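Local coordinates for tRNA threonylcarbamoyladenosine biosynthesis protein TsaB (Pseudomonas aeruginosa, PDB 5BR9) that probably takes part in forming the threonylcarbamoyl modification of adenosine 37 in tRNA, as a TsaB-subfamily relative of TsaD, at residues 10-15 with 25-30; 68-73 with 98-103; 106-111 with 141-146; 117-122 with 165-170; 133-138 with 157-162. All blocks are in the same frame, centred on the assembly; numbering follows the deposited sequence.

Interaction 1. Residues 10-15 with 25-30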
# COMPACT_ATOMS: atom_id res chain seq x y z
N SER A 10 9.36 14.39 22.23
CA SER A 10 9.18 13.78 20.92
C SER A 10 7.82 14.06 20.32
O SER A 10 6.81 14.13 21.01
CB SER A 10 9.37 12.26 21.00
OG SER A 10 10.70 11.92 21.31
N THR A 11 7.79 14.17 19.00
CA THR A 11 6.53 14.28 18.31
C THR A 11 6.36 13.02 17.46
O THR A 11 7.17 12.76 16.59
CB THR A 11 6.46 15.57 17.46
OG1 THR A 11 6.61 16.70 18.32
CG2 THR A 11 5.12 15.68 16.77
N LEU A 12 5.35 12.23 17.78
CA LEU A 12 5.11 10.95 17.10
C LEU A 12 3.73 10.87 16.48
O LEU A 12 2.73 11.23 17.11
CB LEU A 12 5.27 9.76 18.08
CG LEU A 12 6.63 9.56 18.75
CD1 LEU A 12 6.56 8.38 19.74
CD2 LEU A 12 7.75 9.35 17.70
N LEU A 13 3.68 10.35 15.27
CA LEU A 13 2.43 10.14 14.54
C LEU A 13 2.14 8.64 14.49
O LEU A 13 3.03 7.83 14.19
CB LEU A 13 2.52 10.74 13.11
CG LEU A 13 1.30 10.63 12.19
CD1 LEU A 13 0.13 11.44 12.78
CD2 LEU A 13 1.62 11.09 10.76
N ALA A 14 0.90 8.27 14.79
CA ALA A 14 0.49 6.88 14.80
C ALA A 14 -0.76 6.67 13.97
O ALA A 14 -1.64 7.53 13.95
CB ALA A 14 0.25 6.40 16.23
N LEU A 15 -0.81 5.57 13.23
CA LEU A 15 -2.01 5.24 12.47
C LEU A 15 -2.27 3.73 12.40
O LEU A 15 -1.34 2.92 12.37
CB LEU A 15 -1.95 5.86 11.08
CG LEU A 15 -0.89 5.49 10.09
CD1 LEU A 15 -1.33 4.22 9.36
CD2 LEU A 15 -0.74 6.68 9.13
N ALA A 25 -3.30 8.98 15.68
CA ALA A 25 -3.02 9.56 16.98
C ALA A 25 -1.73 10.34 16.88
O ALA A 25 -0.90 10.10 15.99
CB ALA A 25 -2.95 8.48 18.07
N LEU A 26 -1.59 11.32 17.76
CA LEU A 26 -0.45 12.21 17.73
C LEU A 26 0.02 12.49 19.13
O LEU A 26 -0.79 12.80 20.01
CB LEU A 26 -0.83 13.50 17.02
CG LEU A 26 0.28 14.54 16.96
CD1 LEU A 26 1.34 14.09 15.98
CD2 LEU A 26 -0.29 15.87 16.52
N LEU A 27 1.34 12.37 19.32
CA LEU A 27 1.99 12.77 20.56
C LEU A 27 2.73 14.05 20.26
O LEU A 27 3.47 14.13 19.28
CB LEU A 27 2.95 11.71 21.11
CG LEU A 27 3.80 12.13 22.32
CD1 LEU A 27 2.96 12.25 23.58
CD2 LEU A 27 4.99 11.19 22.57
N HIS A 28 2.49 15.07 21.09
CA HIS A 28 3.13 16.36 20.93
C HIS A 28 3.22 17.03 22.30
O HIS A 28 2.23 17.09 23.02
CB HIS A 28 2.35 17.24 19.94
CG HIS A 28 2.98 18.58 19.71
ND1 HIS A 28 2.46 19.75 20.22
CD2 HIS A 28 4.12 18.93 19.04
CE1 HIS A 28 3.23 20.76 19.87
NE2 HIS A 28 4.24 20.29 19.15
N GLU A 29 4.41 17.50 22.65
CA GLU A 29 4.65 18.15 23.95
C GLU A 29 4.09 17.35 25.14
O GLU A 29 3.60 17.93 26.09
CB GLU A 29 4.02 19.55 23.95
CG GLU A 29 5.01 20.68 24.09
CD GLU A 29 5.54 21.15 22.75
OE1 GLU A 29 6.51 20.53 22.25
OE2 GLU A 29 4.99 22.13 22.20
N GLY A 30 4.16 16.02 25.06
CA GLY A 30 3.67 15.16 26.13
C GLY A 30 2.16 15.00 26.19
O GLY A 30 1.63 14.48 27.17
O HOH W 1 6.04 14.57 23.60
O HOH W 2 6.85 17.40 21.07
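L12 and L27 form a hydrogen-bonded antiparallel pair, and so do A14 and A25. The strand axes come within 4.8 Å and run 167° apart. L27 N to L12 O is the shorter and straighter bond of the first pair, at 2.8 Å. L12 N to L27 O is longer, 3.1 Å. Between the two pairs sits the non-hydrogen-bonded pair L13 and L26. Beyond the L12-L27 pair, T11 CA makes a CA-H...O contact of 3.2 Å with L27 O.

The side chains of L12, A14, A25 and L27 share one face, where helix 196-208 packs on A14, A25 and L27. L13 and L26 lie on the other face, toward helix 43-58. L26 CG is anti to its backbone N (chi1 178°), which brings CD1 to 3.4 Å from L12 O. At the open end T11 and H28 run side by side, with T11 OG1 at the ring edge, 3.4 Å from H28 CD2. One water joins S10 O to G30 N, and a second joins T11 OG1 to E29 N.

This is the first beta hairpin, strands 12-16 and 21-28, of an ASKHA (actin-like) domain, where such a hairpin starts the central sheet.

Interaction 2. Residues 68-73 with 98-103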
# COMPACT_ATOMS: atom_id res chain seq x y z
N ILE A 68 7.14 7.80 12.49
CA ILE A 68 5.76 7.37 12.19
C ILE A 68 5.57 5.92 12.56
O ILE A 68 6.34 5.06 12.13
CB ILE A 68 5.43 7.59 10.71
CG1 ILE A 68 5.75 9.02 10.28
CG2 ILE A 68 3.97 7.30 10.48
CD1 ILE A 68 5.66 9.26 8.80
N ALA A 69 4.58 5.66 13.41
CA ALA A 69 4.26 4.32 13.85
C ALA A 69 2.99 3.80 13.19
O ALA A 69 2.08 4.58 12.92
CB ALA A 69 4.11 4.28 15.35
N PHE A 70 2.92 2.50 12.94
CA PHE A 70 1.73 1.91 12.35
C PHE A 70 1.53 0.46 12.84
O PHE A 70 2.50 -0.21 13.19
CB PHE A 70 1.81 1.92 10.82
CG PHE A 70 2.88 1.04 10.26
CD1 PHE A 70 2.56 -0.22 9.75
CD2 PHE A 70 4.20 1.45 10.25
CE1 PHE A 70 3.55 -1.04 9.23
CE2 PHE A 70 5.19 0.62 9.73
CZ PHE A 70 4.88 -0.61 9.24
N GLY A 71 0.28 -0.00 12.85
CA GLY A 71 0.01 -1.39 13.12
C GLY A 71 0.37 -2.25 11.91
O GLY A 71 -0.17 -2.07 10.83
N ARG A 72 1.29 -3.20 12.10
CA ARG A 72 1.77 -4.01 10.97
C ARG A 72 0.98 -5.31 10.83
O ARG A 72 1.42 -6.25 10.18
CB ARG A 72 3.26 -4.31 11.14
CG ARG A 72 3.66 -4.86 12.51
CD ARG A 72 3.59 -6.39 12.58
NE ARG A 72 4.36 -6.91 13.70
CZ ARG A 72 4.01 -7.98 14.42
NH1 ARG A 72 2.88 -8.62 14.13
NH2 ARG A 72 4.77 -8.39 15.42
N GLY A 73 -0.20 -5.35 11.44
CA GLY A 73 -0.98 -6.57 11.46
C GLY A 73 -0.64 -7.35 12.73
O GLY A 73 0.13 -6.88 13.57
N VAL A 98 10.37 4.75 10.65
CA VAL A 98 9.05 4.17 10.91
C VAL A 98 9.17 3.12 11.99
O VAL A 98 10.20 2.48 12.14
CB VAL A 98 8.39 3.54 9.65
CG1 VAL A 98 8.40 4.47 8.48
CG2 VAL A 98 8.99 2.20 9.30
N LEU A 99 8.07 2.94 12.71
CA LEU A 99 7.95 2.00 13.82
C LEU A 99 6.82 1.00 13.55
O LEU A 99 5.64 1.35 13.65
CB LEU A 99 7.68 2.76 15.12
CG LEU A 99 8.80 3.66 15.64
CD1 LEU A 99 8.28 4.68 16.64
CD2 LEU A 99 9.84 2.79 16.29
N ALA A 100 7.18 -0.23 13.22
CA ALA A 100 6.19 -1.28 13.02
C ALA A 100 5.77 -1.85 14.38
O ALA A 100 6.61 -2.23 15.18
CB ALA A 100 6.74 -2.36 12.12
N VAL A 101 4.48 -1.89 14.66
CA VAL A 101 3.98 -2.35 15.94
C VAL A 101 2.88 -3.38 15.73
O VAL A 101 1.97 -3.20 14.90
CB VAL A 101 3.47 -1.18 16.80
CG1 VAL A 101 2.87 -1.68 18.09
CG2 VAL A 101 4.57 -0.17 17.07
N SER A 102 2.96 -4.46 16.49
CA SER A 102 2.00 -5.53 16.38
C SER A 102 0.61 -5.10 16.80
O SER A 102 0.43 -4.50 17.85
CB SER A 102 2.44 -6.73 17.23
OG SER A 102 1.37 -7.63 17.35
N ASP A 103 -0.39 -5.49 16.02
CA ASP A 103 -1.76 -5.23 16.40
C ASP A 103 -2.24 -6.07 17.59
O ASP A 103 -3.17 -5.66 18.28
CB ASP A 103 -2.68 -5.44 15.20
CG ASP A 103 -2.71 -4.20 14.30
OD1 ASP A 103 -2.07 -4.19 13.24
OD2 ASP A 103 -3.38 -3.22 14.68
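F70 and A100 fit together as a flat ring over a small bump. A100 CA lies over one face of the F70 ring, 4.3 Å from its centroid, and A100 CB reaches F70 CZ. The ring leans over the neighbouring strand because F70 CG sits between the backbone N and the carbonyl carbon (chi1 67°). V98 CG2 meets the ring at its edge, 4.1 Å from F70 CE2. On the other face of the sheet A69 CB packs beside L99 CB, and helix 196-208 covers both residues with A203. Helix 77-94 covers the F70 and V98 side.

The strands are parallel, with axes 22° apart. Bonds run from L99 N to I68 O, F70 N to L99 O, V101 N to F70 O and R72 N to V101 O. G71 has no side chain, so the carboxylate of D103 can lie close to the strand end. R72 bends at chi2 and runs over A100 CB and the backbone of V101. One face of its guanidinium then lies over S102 CB, which is 3.4 Å from R72 NH2.

This is the right-handed beta-alpha-beta crossover through helix 77-94. At its end G73 and D103 bond both ways. D103 OD1 accepts G73 N at 2.8 Å. D103 N gives a bond of 2.9 Å to G73 O, straight at the hydrogen but coming from above the carbonyl plane. Beyond the apolar strands, polar bonds take over: G73 with D103, and R72 and S102 with E149. The start of helix 103-115 is thus tied to G73, just past strand 67-71. Charge pairing with E149 probably holds R72 in place.

Interaction 3. Residues 106-111 with 141-146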
# COMPACT_ATOMS: atom_id res chain seq x y z
N ILE A 106 -1.13 -3.94 20.36
CA ILE A 106 -1.98 -2.76 20.46
C ILE A 106 -3.27 -3.11 21.22
O ILE A 106 -3.72 -2.35 22.09
CB ILE A 106 -2.28 -2.17 19.08
CG1 ILE A 106 -0.98 -1.71 18.42
CG2 ILE A 106 -3.23 -1.01 19.22
CD1 ILE A 106 -1.14 -1.42 16.94
N LEU A 107 -3.87 -4.25 20.87
CA LEU A 107 -5.03 -4.76 21.59
C LEU A 107 -4.76 -4.92 23.08
O LEU A 107 -5.62 -4.65 23.90
CB LEU A 107 -5.43 -6.13 21.05
CG LEU A 107 -6.29 -6.26 19.82
CD1 LEU A 107 -6.52 -7.77 19.60
CD2 LEU A 107 -7.58 -5.50 20.02
N ALA A 108 -3.59 -5.46 23.40
CA ALA A 108 -3.21 -5.72 24.78
C ALA A 108 -3.10 -4.39 25.51
O ALA A 108 -3.64 -4.24 26.60
CB ALA A 108 -1.90 -6.48 24.83
N GLN A 109 -2.43 -3.42 24.89
CA GLN A 109 -2.25 -2.11 25.49
C GLN A 109 -3.61 -1.46 25.68
O GLN A 109 -3.87 -0.82 26.71
CB GLN A 109 -1.35 -1.22 24.64
CG GLN A 109 -0.86 0.02 25.40
CD GLN A 109 0.18 -0.34 26.44
OE1 GLN A 109 0.92 -1.31 26.27
NE2 GLN A 109 0.24 0.42 27.52
N ARG A 110 -4.50 -1.63 24.70
CA ARG A 110 -5.85 -1.06 24.84
C ARG A 110 -6.64 -1.71 25.97
O ARG A 110 -7.30 -1.02 26.75
CB ARG A 110 -6.65 -1.20 23.55
CG ARG A 110 -8.06 -0.66 23.68
CD ARG A 110 -8.73 -0.47 22.34
NE ARG A 110 -10.01 0.20 22.49
CZ ARG A 110 -10.86 0.44 21.49
NH1 ARG A 110 -10.55 0.05 20.25
NH2 ARG A 110 -12.00 1.06 21.72
N ALA A 111 -6.55 -3.03 26.08
CA ALA A 111 -7.27 -3.73 27.14
C ALA A 111 -6.71 -3.31 28.51
O ALA A 111 -7.45 -3.21 29.49
CB ALA A 111 -7.20 -5.23 26.94
N GLY A 141 4.50 0.02 32.42
CA GLY A 141 3.53 0.75 31.66
C GLY A 141 3.34 0.22 30.24
O GLY A 141 2.44 0.65 29.55
N GLU A 142 4.16 -0.74 29.83
CA GLU A 142 4.09 -1.26 28.45
C GLU A 142 3.64 -2.71 28.47
O GLU A 142 4.20 -3.54 29.19
CB GLU A 142 5.46 -1.14 27.75
CG GLU A 142 5.50 -1.67 26.29
CD GLU A 142 6.92 -1.76 25.70
OE1 GLU A 142 7.89 -1.46 26.42
OE2 GLU A 142 7.06 -2.15 24.52
N MET A 143 2.61 -3.02 27.67
CA MET A 143 2.18 -4.40 27.52
C MET A 143 3.22 -5.09 26.64
O MET A 143 3.46 -4.71 25.49
CB MET A 143 0.77 -4.50 26.94
CG MET A 143 -0.32 -4.03 27.92
SD MET A 143 -0.42 -4.91 29.51
CE MET A 143 -1.24 -6.42 29.00
N ARG A 144 3.85 -6.10 27.21
CA ARG A 144 5.02 -6.72 26.62
C ARG A 144 4.77 -8.19 26.28
O ARG A 144 4.21 -8.96 27.09
CB ARG A 144 6.19 -6.57 27.60
CG ARG A 144 7.54 -6.49 26.98
CD ARG A 144 7.93 -5.07 26.67
NE ARG A 144 9.30 -5.00 26.17
CZ ARG A 144 9.64 -4.98 24.89
NH1 ARG A 144 8.70 -5.03 23.96
NH2 ARG A 144 10.91 -4.91 24.53
N LEU A 145 5.26 -8.59 25.11
CA LEU A 145 5.02 -9.92 24.58
C LEU A 145 5.74 -10.99 25.40
O LEU A 145 6.93 -10.92 25.67
CB LEU A 145 5.45 -9.99 23.11
CG LEU A 145 5.29 -11.37 22.46
CD1 LEU A 145 3.80 -11.73 22.33
CD2 LEU A 145 5.98 -11.36 21.09
N ALA A 146 4.99 -12.00 25.80
CA ALA A 146 5.59 -13.14 26.50
C ALA A 146 5.63 -14.30 25.54
O ALA A 146 4.58 -14.78 25.12
CB ALA A 146 4.80 -13.51 27.73
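Q109 reaches M143 by a bend in its chain. Its CG is anti to the backbone N (chi1 -166°), and the bend at chi2 (73°) turns the terminal amide toward the start of strand 142-152. M143 has its CG anti to the carbonyl carbon. It bends again at chi2 and chi3, and both its CG and its CE lie near A108 O.

The amide of Q109 is used at both ends. M143 N gives a bond of 2.8 Å to Q109 OE1, in the carbonyl plane and on a lone pair. Q109 NE2 gives one of 3.0 Å to G141 O, which lies in the amide plane. Two bonds, one to the turn and one to the strand that follows, fix which way round the amide sits and limit its rotation. G141 has a positive phi and belongs to the turn of the hairpin formed by strands 131-139 and 142-152. Helix 103-115 packs here on strand 142-152, which is outermost in the second five-stranded sheet of this chain. Helix and strand segments run 141° apart, with axes 7.9 Å apart at the nearest.

The apolar part lies next to the amide. A108 CB touches M143 CB at 3.9 Å, while M143 CG lies 3.6 Å from A108 O and 3.4 Å from Q109 OE1. Outside the pair, M143 also touches V120 and L138, and Q109 touches L202 of helix 196-208. E142 points away from the helix, and its carboxylate pairs with R209.

Interaction 4. Residues 117-122 with 165-170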
# COMPACT_ATOMS: atom_id res chain seq x y z
N ALA A 117 -6.46 -4.58 32.85
CA ALA A 117 -5.88 -5.94 32.82
C ALA A 117 -4.38 -5.90 32.54
O ALA A 117 -3.94 -5.31 31.56
CB ALA A 117 -6.59 -6.80 31.80
N GLU A 118 -3.60 -6.53 33.40
CA GLU A 118 -2.16 -6.48 33.28
C GLU A 118 -1.61 -7.70 32.58
O GLU A 118 -0.45 -7.74 32.19
CB GLU A 118 -1.54 -6.31 34.66
CG GLU A 118 -1.92 -4.96 35.23
CD GLU A 118 -1.14 -4.58 36.45
OE1 GLU A 118 -0.30 -5.39 36.90
OE2 GLU A 118 -1.38 -3.46 36.95
N ARG A 119 -2.48 -8.69 32.40
CA ARG A 119 -2.17 -9.86 31.60
C ARG A 119 -3.28 -10.06 30.58
O ARG A 119 -4.45 -10.24 30.93
CB ARG A 119 -1.98 -11.09 32.48
CG ARG A 119 -0.91 -10.86 33.54
CD ARG A 119 -0.22 -12.12 34.02
NE ARG A 119 -0.96 -12.78 35.08
CZ ARG A 119 -0.43 -13.67 35.92
NH1 ARG A 119 -1.18 -14.23 36.86
NH2 ARG A 119 0.86 -13.99 35.83
N VAL A 120 -2.91 -10.02 29.30
CA VAL A 120 -3.89 -10.11 28.22
C VAL A 120 -3.48 -11.14 27.19
O VAL A 120 -2.35 -11.13 26.70
CB VAL A 120 -4.12 -8.75 27.53
CG1 VAL A 120 -5.03 -8.93 26.32
CG2 VAL A 120 -4.73 -7.74 28.50
N ALA A 121 -4.38 -12.05 26.90
CA ALA A 121 -4.21 -12.94 25.76
C ALA A 121 -4.94 -12.29 24.58
O ALA A 121 -6.16 -12.21 24.57
CB ALA A 121 -4.74 -14.35 26.08
N ALA A 122 -4.19 -11.78 23.61
CA ALA A 122 -4.77 -11.16 22.44
C ALA A 122 -4.97 -12.20 21.34
O ALA A 122 -4.09 -12.99 21.06
CB ALA A 122 -3.90 -10.02 21.96
N ALA A 165 -5.63 -18.87 36.89
CA ALA A 165 -5.61 -17.54 37.50
C ALA A 165 -6.68 -16.65 36.87
O ALA A 165 -6.88 -16.65 35.67
CB ALA A 165 -4.23 -16.91 37.36
N ALA A 166 -7.37 -15.89 37.70
CA ALA A 166 -8.55 -15.16 37.27
C ALA A 166 -8.25 -13.70 36.88
O ALA A 166 -9.17 -12.88 36.77
CB ALA A 166 -9.61 -15.20 38.37
N ASP A 167 -6.98 -13.38 36.67
CA ASP A 167 -6.60 -11.99 36.43
C ASP A 167 -6.32 -11.68 34.94
O ASP A 167 -6.34 -10.52 34.52
CB ASP A 167 -5.38 -11.62 37.27
CG ASP A 167 -4.16 -12.42 36.87
OD1 ASP A 167 -4.24 -13.67 36.91
OD2 ASP A 167 -3.14 -11.80 36.50
N TRP A 168 -6.07 -12.71 34.15
CA TRP A 168 -5.81 -12.46 32.73
C TRP A 168 -7.11 -12.32 31.90
O TRP A 168 -8.15 -12.88 32.23
CB TRP A 168 -4.91 -13.55 32.15
CG TRP A 168 -5.47 -14.91 32.12
CD1 TRP A 168 -5.60 -15.77 33.17
CD2 TRP A 168 -5.96 -15.61 30.97
NE1 TRP A 168 -6.16 -16.96 32.75
CE2 TRP A 168 -6.38 -16.89 31.40
CE3 TRP A 168 -6.09 -15.28 29.62
CZ2 TRP A 168 -6.92 -17.83 30.53
CZ3 TRP A 168 -6.63 -16.23 28.75
CH2 TRP A 168 -7.03 -17.49 29.21
N PHE A 169 -7.01 -11.55 30.83
CA PHE A 169 -8.16 -11.07 30.06
C PHE A 169 -7.99 -11.47 28.60
O PHE A 169 -6.89 -11.42 28.06
CB PHE A 169 -8.27 -9.54 30.24
CG PHE A 169 -9.43 -8.88 29.51
CD1 PHE A 169 -10.68 -8.78 30.11
CD2 PHE A 169 -9.24 -8.29 28.26
CE1 PHE A 169 -11.74 -8.15 29.46
CE2 PHE A 169 -10.29 -7.64 27.61
CZ PHE A 169 -11.54 -7.57 28.21
N GLY A 170 -9.09 -11.82 27.95
CA GLY A 170 -9.06 -12.14 26.53
C GLY A 170 -9.55 -10.97 25.67
O GLY A 170 -10.67 -10.45 25.85
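R119 and D167 meet side-on, with the guanidinium presenting its NE and NH1 to the two carboxylate oxygens. R119 NE bonds to D167 OD2 at 2.8 Å on the syn lone pair. R119 NH1 bonds to D167 OD1 at 3.1 Å, nearly straight and in the guanidinium plane. The two planes are 47° apart, so the pair is twisted and not coplanar. D167 CG stands between its backbone N and carbonyl carbon (chi1 64°), which turns the carboxylate toward R119. The arginine chain bends at chi3 to meet it.

On the same face W168 lies further along the strand. Its CB packs against R119 CB at 3.8 Å, and its ring reaches obliquely to A121 CB, 3.8 Å from W168 CZ3. W161 meets the W168 ring from the loop outside, and W168 NE1 bonds to A163 O. F169 turns to the opposite face. Its CB meets A117 CB at 3.6 Å and, less closely, V120 CG2. The ring itself leads away toward A111 and Q115 of helix 103-115.

Behind these side chains the strands run parallel, at 26°. F169 N bonds to R119 O at 2.9 Å, and A121 N bonds to F169 O at 2.8 Å. This joins strand 119-125 to strand 168-171 within the second sheet.

Chemically, the contact is apolar and backbone-bonded along the strands and ionic where they begin. D167 is exposed and poorly ordered, so its salt bridge probably adds less to stability than its short distances suggest.

Interaction 5. Residues 133-138 with 157-162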
# COMPACT_ATOMS: atom_id res chain seq x y z
N TRP A 133 -2.43 -15.14 17.63
CA TRP A 133 -2.38 -15.31 19.07
C TRP A 133 -1.11 -14.75 19.69
O TRP A 133 -0.02 -15.04 19.21
CB TRP A 133 -2.51 -16.80 19.40
CG TRP A 133 -2.40 -17.16 20.85
CD1 TRP A 133 -1.27 -17.60 21.51
CD2 TRP A 133 -3.44 -17.16 21.81
NE1 TRP A 133 -1.57 -17.88 22.82
CE2 TRP A 133 -2.89 -17.60 23.04
CE3 TRP A 133 -4.81 -16.82 21.77
CZ2 TRP A 133 -3.64 -17.72 24.20
CZ3 TRP A 133 -5.56 -16.93 22.93
CH2 TRP A 133 -4.97 -17.38 24.13
N GLY A 134 -1.25 -13.94 20.74
CA GLY A 134 -0.11 -13.36 21.45
C GLY A 134 -0.50 -12.94 22.85
O GLY A 134 -1.52 -12.28 23.06
N CYS A 135 0.29 -13.36 23.83
CA CYS A 135 0.02 -13.05 25.22
C CYS A 135 0.96 -11.97 25.70
O CYS A 135 2.16 -11.99 25.40
CB CYS A 135 0.13 -14.30 26.09
SG CYS A 135 -1.12 -15.55 25.74
N TYR A 136 0.41 -11.04 26.47
CA TYR A 136 1.12 -9.83 26.85
C TYR A 136 0.98 -9.58 28.34
O TYR A 136 -0.04 -9.94 28.94
CB TYR A 136 0.58 -8.62 26.04
CG TYR A 136 1.05 -8.64 24.60
CD1 TYR A 136 2.11 -7.84 24.20
CD2 TYR A 136 0.45 -9.47 23.65
CE1 TYR A 136 2.57 -7.84 22.89
CE2 TYR A 136 0.91 -9.49 22.31
CZ TYR A 136 1.97 -8.66 21.95
OH TYR A 136 2.47 -8.66 20.67
N GLN A 137 2.01 -8.98 28.93
CA GLN A 137 2.01 -8.63 30.36
C GLN A 137 2.65 -7.26 30.56
O GLN A 137 3.64 -6.92 29.91
CB GLN A 137 2.74 -9.69 31.18
CG GLN A 137 2.91 -9.33 32.67
CD GLN A 137 3.34 -10.51 33.54
OE1 GLN A 137 3.38 -11.66 33.08
NE2 GLN A 137 3.67 -10.23 34.81
N LEU A 138 2.07 -6.49 31.46
CA LEU A 138 2.55 -5.16 31.78
C LEU A 138 3.96 -5.16 32.36
O LEU A 138 4.29 -5.90 33.29
CB LEU A 138 1.60 -4.49 32.77
CG LEU A 138 1.77 -2.98 32.95
CD1 LEU A 138 1.29 -2.21 31.71
CD2 LEU A 138 1.02 -2.52 34.18
N VAL A 157 -4.00 -22.91 21.22
CA VAL A 157 -3.49 -21.69 21.86
C VAL A 157 -3.24 -21.94 23.34
O VAL A 157 -3.95 -22.73 23.98
CB VAL A 157 -4.42 -20.45 21.68
CG1 VAL A 157 -4.65 -20.12 20.22
CG2 VAL A 157 -5.72 -20.61 22.45
N ALA A 158 -2.22 -21.27 23.88
CA ALA A 158 -1.83 -21.45 25.28
C ALA A 158 -1.31 -20.15 25.88
O ALA A 158 -0.78 -19.29 25.18
CB ALA A 158 -0.78 -22.56 25.39
N VAL A 159 -1.47 -20.01 27.20
CA VAL A 159 -0.99 -18.82 27.92
C VAL A 159 0.29 -19.20 28.69
O VAL A 159 0.45 -20.36 29.09
CB VAL A 159 -2.07 -18.27 28.86
CG1 VAL A 159 -3.27 -17.77 28.06
CG2 VAL A 159 -2.49 -19.31 29.90
N PRO A 160 1.20 -18.22 28.89
CA PRO A 160 2.49 -18.44 29.57
C PRO A 160 2.40 -18.39 31.09
O PRO A 160 3.41 -18.60 31.77
CB PRO A 160 3.36 -17.28 29.06
CG PRO A 160 2.38 -16.19 28.81
CD PRO A 160 1.05 -16.81 28.45
N TRP A 161 1.21 -18.10 31.61
CA TRP A 161 0.98 -18.06 33.06
C TRP A 161 -0.02 -19.14 33.44
O TRP A 161 -0.60 -19.78 32.57
CB TRP A 161 0.46 -16.68 33.48
CG TRP A 161 -0.63 -16.19 32.60
CD1 TRP A 161 -1.91 -16.67 32.54
CD2 TRP A 161 -0.54 -15.15 31.63
NE1 TRP A 161 -2.62 -15.98 31.59
CE2 TRP A 161 -1.81 -15.04 31.02
CE3 TRP A 161 0.49 -14.29 31.21
CZ2 TRP A 161 -2.08 -14.10 30.02
CZ3 TRP A 161 0.22 -13.36 30.21
CH2 TRP A 161 -1.05 -13.28 29.63
N ASP A 162 -0.24 -19.32 34.74
CA ASP A 162 -1.25 -20.28 35.21
C ASP A 162 -2.63 -19.92 34.66
O ASP A 162 -3.12 -18.81 34.86
CB ASP A 162 -1.27 -20.32 36.74
CG ASP A 162 -2.42 -21.16 37.30
OD1 ASP A 162 -2.81 -20.92 38.46
OD2 ASP A 162 -2.91 -22.05 36.58
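W133 and V157 face each other across two chain parts that run nearly the same way, 12° apart end to end, with CA atoms 7.1 Å apart and no shared strand pairing. V157 CB sits over the centre of the W133 six-membered ring in a CH-pi contact, 3.4 Å from the centroid. The valine stands about at a right angle to the indole, with CG2 over the CZ3 and CH2 side. The edge of the same ring is used too. W133 NE1 donates to A158 O at 2.9 Å. That oxygen lies in the ring plane, but the donor comes from above the carbonyl plane. The indole is placed by W133 CG being anti to the backbone N (chi1 176°).

Further on, C135 CB touches P160 CD at 3.6 Å and W161 CH2 at 3.9 Å. C135 SG lies beside V159 CG1 at 3.9 Å. The sulfur also makes an oblique contact with the W161 ring, 5.1 Å from its centroid. V159 CB and P160 CD lie over one face of that indole, while Y136 O approaches W161 CH2 obliquely at 3.6 Å.

The loop 157-162 thus covers one face of strand 131-139, and Y136 points to the other, where its OH bonds to E149. The contact is mostly apolar and aromatic. Its one direct hydrogen bond satisfies the indole N-H of a buried tryptophan and fixes how that ring is turned beneath V157.

How the interactions relate
From the N terminus, interaction 1 closes the first hairpin. Interaction 2 follows in series, closing the crossover through helix 77-94. The two meet in the first sheet, where strand 12-16 pairs with strand 67-71. Strand 98-101 then leads into helix 103-115, which carries the chain to interaction 3 and the second sheet. There the contacts interlock. Interaction 4 closes a long loop that holds interaction 5 nested inside it, and interaction 3 crosses both. Strand 131-139 lies between strands 119-125 and 142-152, bonded to each, and W161 meets W168 where interactions 4 and 5 touch. Interactions 1 and 5 lie on opposite sides of the chain centre, about 29 Å apart between centres.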